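Long-range contact in GTPase HflX (Sulfolobus solfataricus P2, PDB 2QTF), which hydrolyses GTP with magnesium as cofactor and associates with the 50S ribosomal subunit, possibly acting in protein synthesis or ribosome biogenesis: residues K40-Q44 with L60-L66. Residues are numbered along the deposited sequence; the frame is centred on the assembly and turned at random.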
ATOM      1  N   LYS A  40      13.602  27.547  -1.102  1.00 34.18           N
ATOM      2  CA  LYS A  40      14.272  26.830  -0.048  1.00 33.58           C
ATOM      3  C   LYS A  40      13.418  25.758   0.582  1.00 31.10           C
ATOM      4  O   LYS A  40      13.910  24.652   0.800  1.00 32.14           O
ATOM      5  CB  LYS A  40      14.791  27.764   1.060  1.00 33.10           C
ATOM      6  CG  LYS A  40      15.777  28.850   0.575  1.00 37.38           C
ATOM      7  CD  LYS A  40      16.100  29.821   1.729  1.00 38.20           C
ATOM      8  CE  LYS A  40      16.848  29.095   2.947  1.00 45.20           C
ATOM      9  NZ  LYS A  40      17.221  29.919   4.201  1.00 48.07           N
ATOM     10  N   PHE A  41      12.156  26.061   0.901  1.00 27.38           N
ATOM     11  CA  PHE A  41      11.414  25.183   1.796  1.00 26.60           C
ATOM     12  C   PHE A  41      10.285  24.468   1.125  1.00 26.20           C
ATOM     13  O   PHE A  41       9.518  23.720   1.772  1.00 25.68           O
ATOM     14  CB  PHE A  41      10.846  26.040   2.917  1.00 27.70           C
ATOM     15  CG  PHE A  41      11.927  26.781   3.695  1.00 24.75           C
ATOM     16  CD1 PHE A  41      12.736  26.102   4.610  1.00 24.56           C
ATOM     17  CD2 PHE A  41      12.119  28.156   3.463  1.00 25.61           C
ATOM     18  CE1 PHE A  41      13.782  26.788   5.391  1.00 26.26           C
ATOM     19  CE2 PHE A  41      13.105  28.851   4.167  1.00 22.22           C
ATOM     20  CZ  PHE A  41      13.955  28.182   5.157  1.00 21.09           C
ATOM     21  N   TYR A  42      10.117  24.759  -0.154  1.00 25.23           N
ATOM     22  CA  TYR A  42       8.980  24.174  -0.939  1.00 25.93           C
ATOM     23  C   TYR A  42       7.614  24.701  -0.445  1.00 24.94           C
ATOM     24  O   TYR A  42       6.868  25.464  -1.170  1.00 23.38           O
ATOM     25  CB  TYR A  42       9.020  22.566  -0.935  1.00 27.37           C
ATOM     26  CG  TYR A  42       7.948  22.033  -1.855  1.00 25.97           C
ATOM     27  CD1 TYR A  42       8.137  22.084  -3.236  1.00 30.63           C
ATOM     28  CD2 TYR A  42       6.741  21.717  -1.398  1.00 25.44           C
ATOM     29  CE1 TYR A  42       7.134  21.702  -4.095  1.00 29.42           C
ATOM     30  CE2 TYR A  42       5.687  21.295  -2.242  1.00 28.90           C
ATOM     31  CZ  TYR A  42       5.905  21.331  -3.586  1.00 28.00           C
ATOM     32  OH  TYR A  42       4.900  20.972  -4.430  1.00 34.03           O
ATOM     33  N   ILE A  43       7.219  24.292   0.771  1.00 22.25           N
ATOM     34  CA  ILE A  43       6.029  24.869   1.344  1.00 24.02           C
ATOM     35  C   ILE A  43       6.355  26.299   1.881  1.00 23.91           C
ATOM     36  O   ILE A  43       7.509  26.655   1.941  1.00 23.27           O
ATOM     37  CB  ILE A  43       5.370  23.984   2.480  1.00 25.22           C
ATOM     38  CG1 ILE A  43       6.292  23.846   3.641  1.00 26.01           C
ATOM     39  CG2 ILE A  43       4.992  22.530   1.859  1.00 22.69           C
ATOM     40  CD1 ILE A  43       5.583  23.223   4.950  1.00 26.61           C
ATOM     41  N   GLN A  44       5.348  27.050   2.281  1.00 23.44           N
ATOM     42  CA  GLN A  44       5.581  28.430   2.720  1.00 28.53           C
ATOM     43  C   GLN A  44       6.227  28.433   4.097  1.00 29.07           C
ATOM     44  O   GLN A  44       6.038  27.494   4.903  1.00 24.59           O
ATOM     45  CB  GLN A  44       4.251  29.225   2.680  1.00 29.31           C
ATOM     46  CG  GLN A  44       3.724  29.544   1.131  1.00 38.00           C
ATOM     47  CD  GLN A  44       4.823  29.848   0.007  1.00 47.82           C
ATOM     48  OE1 GLN A  44       5.719  30.700   0.173  1.00 43.05           O
ATOM     49  NE2 GLN A  44       4.767  29.077  -1.131  1.00 50.39           N
ATOM     50  N   LEU A  60       5.628  15.788   8.456  1.00 20.76           N
ATOM     51  CA  LEU A  60       5.194  16.530   7.248  1.00 21.63           C
ATOM     52  C   LEU A  60       5.253  15.598   6.032  1.00 20.87           C
ATOM     53  O   LEU A  60       6.241  14.961   5.827  1.00 21.24           O
ATOM     54  CB  LEU A  60       6.146  17.699   7.015  1.00 21.32           C
ATOM     55  CG  LEU A  60       5.983  18.506   5.740  1.00 22.17           C
ATOM     56  CD1 LEU A  60       4.546  19.016   5.592  1.00 27.69           C
ATOM     57  CD2 LEU A  60       7.071  19.675   5.730  1.00 24.19           C
ATOM     58  N   ILE A  61       4.161  15.488   5.274  1.00 22.26           N
ATOM     59  CA  ILE A  61       4.191  14.657   4.095  1.00 22.58           C
ATOM     60  C   ILE A  61       3.832  15.502   2.874  1.00 21.31           C
ATOM     61  O   ILE A  61       2.792  16.154   2.872  1.00 21.20           O
ATOM     62  CB  ILE A  61       3.203  13.415   4.230  1.00 22.20           C
ATOM     63  CG1 ILE A  61       3.621  12.579   5.468  1.00 21.24           C
ATOM     64  CG2 ILE A  61       3.254  12.530   2.929  1.00 21.96           C
ATOM     65  CD1 ILE A  61       2.582  11.480   5.819  1.00 22.81           C
ATOM     66  N   ILE A  62       4.707  15.489   1.877  1.00 20.01           N
ATOM     67  CA  ILE A  62       4.479  16.259   0.651  1.00 22.05           C
ATOM     68  C   ILE A  62       4.305  15.274  -0.493  1.00 22.72           C
ATOM     69  O   ILE A  62       5.181  14.476  -0.791  1.00 22.48           O
ATOM     70  CB  ILE A  62       5.612  17.271   0.448  1.00 23.26           C
ATOM     71  CG1 ILE A  62       5.586  18.353   1.619  1.00 22.59           C
ATOM     72  CG2 ILE A  62       5.433  17.933  -0.923  1.00 24.53           C
ATOM     73  CD1 ILE A  62       6.915  19.083   1.735  1.00 23.85           C
ATOM     74  N   PHE A  63       3.126  15.259  -1.096  1.00 23.32           N
ATOM     75  CA  PHE A  63       2.910  14.307  -2.142  1.00 22.63           C
ATOM     76  C   PHE A  63       3.460  14.797  -3.472  1.00 24.44           C
ATOM     77  O   PHE A  63       2.683  15.069  -4.348  1.00 25.83           O
ATOM     78  CB  PHE A  63       1.421  13.906  -2.211  1.00 23.08           C
ATOM     79  CG  PHE A  63       1.199  12.554  -2.853  1.00 24.64           C
ATOM     80  CD1 PHE A  63       1.583  11.365  -2.211  1.00 26.72           C
ATOM     81  CD2 PHE A  63       0.668  12.474  -4.153  1.00 24.87           C
ATOM     82  CE1 PHE A  63       1.368  10.109  -2.867  1.00 24.83           C
ATOM     83  CE2 PHE A  63       0.427  11.249  -4.795  1.00 27.70           C
ATOM     84  CZ  PHE A  63       0.766  10.069  -4.166  1.00 23.31           C
ATOM     85  N   GLU A  64       4.784  14.847  -3.612  1.00 24.56           N
ATOM     86  CA  GLU A  64       5.494  15.279  -4.812  1.00 28.38           C
ATOM     87  C   GLU A  64       6.870  14.697  -4.629  1.00 28.50           C
ATOM     88  O   GLU A  64       7.211  14.264  -3.524  1.00 29.00           O
ATOM     89  CB  GLU A  64       5.672  16.819  -4.793  1.00 28.10           C
ATOM     90  CG  GLU A  64       5.054  17.572  -5.980  1.00 37.60           C
ATOM     91  CD  GLU A  64       5.440  17.042  -7.366  1.00 40.52           C
ATOM     92  OE1 GLU A  64       4.699  17.391  -8.324  1.00 46.64           O
ATOM     93  OE2 GLU A  64       6.447  16.284  -7.519  1.00 39.37           O
ATOM     94  N   GLN A  65       7.734  14.799  -5.620  1.00 27.80           N
ATOM     95  CA  GLN A  65       9.083  14.472  -5.388  1.00 32.43           C
ATOM     96  C   GLN A  65       9.860  15.741  -5.055  1.00 32.93           C
ATOM     97  O   GLN A  65       9.937  16.652  -5.927  1.00 34.54           O
ATOM     98  CB  GLN A  65       9.642  13.703  -6.600  1.00 31.13           C
ATOM     99  CG  GLN A  65      11.070  13.234  -6.430  1.00 37.00           C
ATOM    100  CD  GLN A  65      11.571  12.395  -7.629  1.00 38.84           C
ATOM    101  OE1 GLN A  65      10.760  11.801  -8.370  1.00 42.91           O
ATOM    102  NE2 GLN A  65      12.920  12.365  -7.829  1.00 39.55           N
ATOM    103  N   LEU A  66      10.491  15.802  -3.878  1.00 29.53           N
ATOM    104  CA  LEU A  66      11.262  17.017  -3.406  1.00 29.27           C
ATOM    105  C   LEU A  66      12.652  16.971  -3.956  1.00 28.79           C
ATOM    106  O   LEU A  66      13.251  15.908  -4.043  1.00 28.19           O
ATOM    107  CB  LEU A  66      11.382  17.162  -1.837  1.00 27.62           C
ATOM    108  CG  LEU A  66      10.122  17.460  -1.094  1.00 33.43           C
ATOM    109  CD1 LEU A  66      10.309  17.470   0.447  1.00 33.83           C
ATOM    110  CD2 LEU A  66       9.430  18.787  -1.657  1.00 34.90           C
TER
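CD2 of Leu-66 sits over one face of the Tyr-42 ring, 4.0 Å from the ring centroid and 26° off the normal, a CH-pi contact. The methyl is shifted toward the root of the ring, with Tyr-42 CG its nearest ring atom at 3.6 Å. Ile-62 comes in obliquely: its CG2 lies 3.6 Å from Tyr-42 CE2, and the two side chains run past each other in opposite senses. The rings of Tyr-42 and His-70 meet edge-to-face. With CG anti to the backbone N (chi1 -174°), the Tyr-42 ring is carried out from the loop across 62-66. At its far end the OH of Tyr-42 stands 3.7 Å from CG of Glu-64, where the two side chains cross nearly at right angles. The Glu-64 carboxylate itself bends back to its own chain, OE2 accepting the backbone N-H of Gln-65 (N to OE2 2.7 Å) on its anti side. Swapping Tyr-42 for an alanine is likely to leave Leu-66 CD2 and Ile-62 CG2 without their aromatic partner and to open a gap between the loop and the chain leaving the strand.

Strand 25-31, helix 45-52 and strand 59-62 form a beta-alpha-beta crossover in the N-terminal part of HflX, the two strands parallel with strand 2-7 between them. The contact ties the loop leading into the crossover helix to the strand it leads to and to the chain leaving that strand through an inverse gamma turn centred on Phe-63. Pro-34 and Pro-37 touch the Tyr-42 side chain.

Next along, Ile-43 packs onto the strand itself. Its CD1 meets Leu-60 CD2 tip to tip at 3.9 Å, while its CG2 branch rests 3.9 Å from Ile-62 CD1, which also lies near the tyrosine ring. Leu-48 and Ile-51 of helix 45-52 and Phe-7 of strand 2-7 also pack against Ile-43.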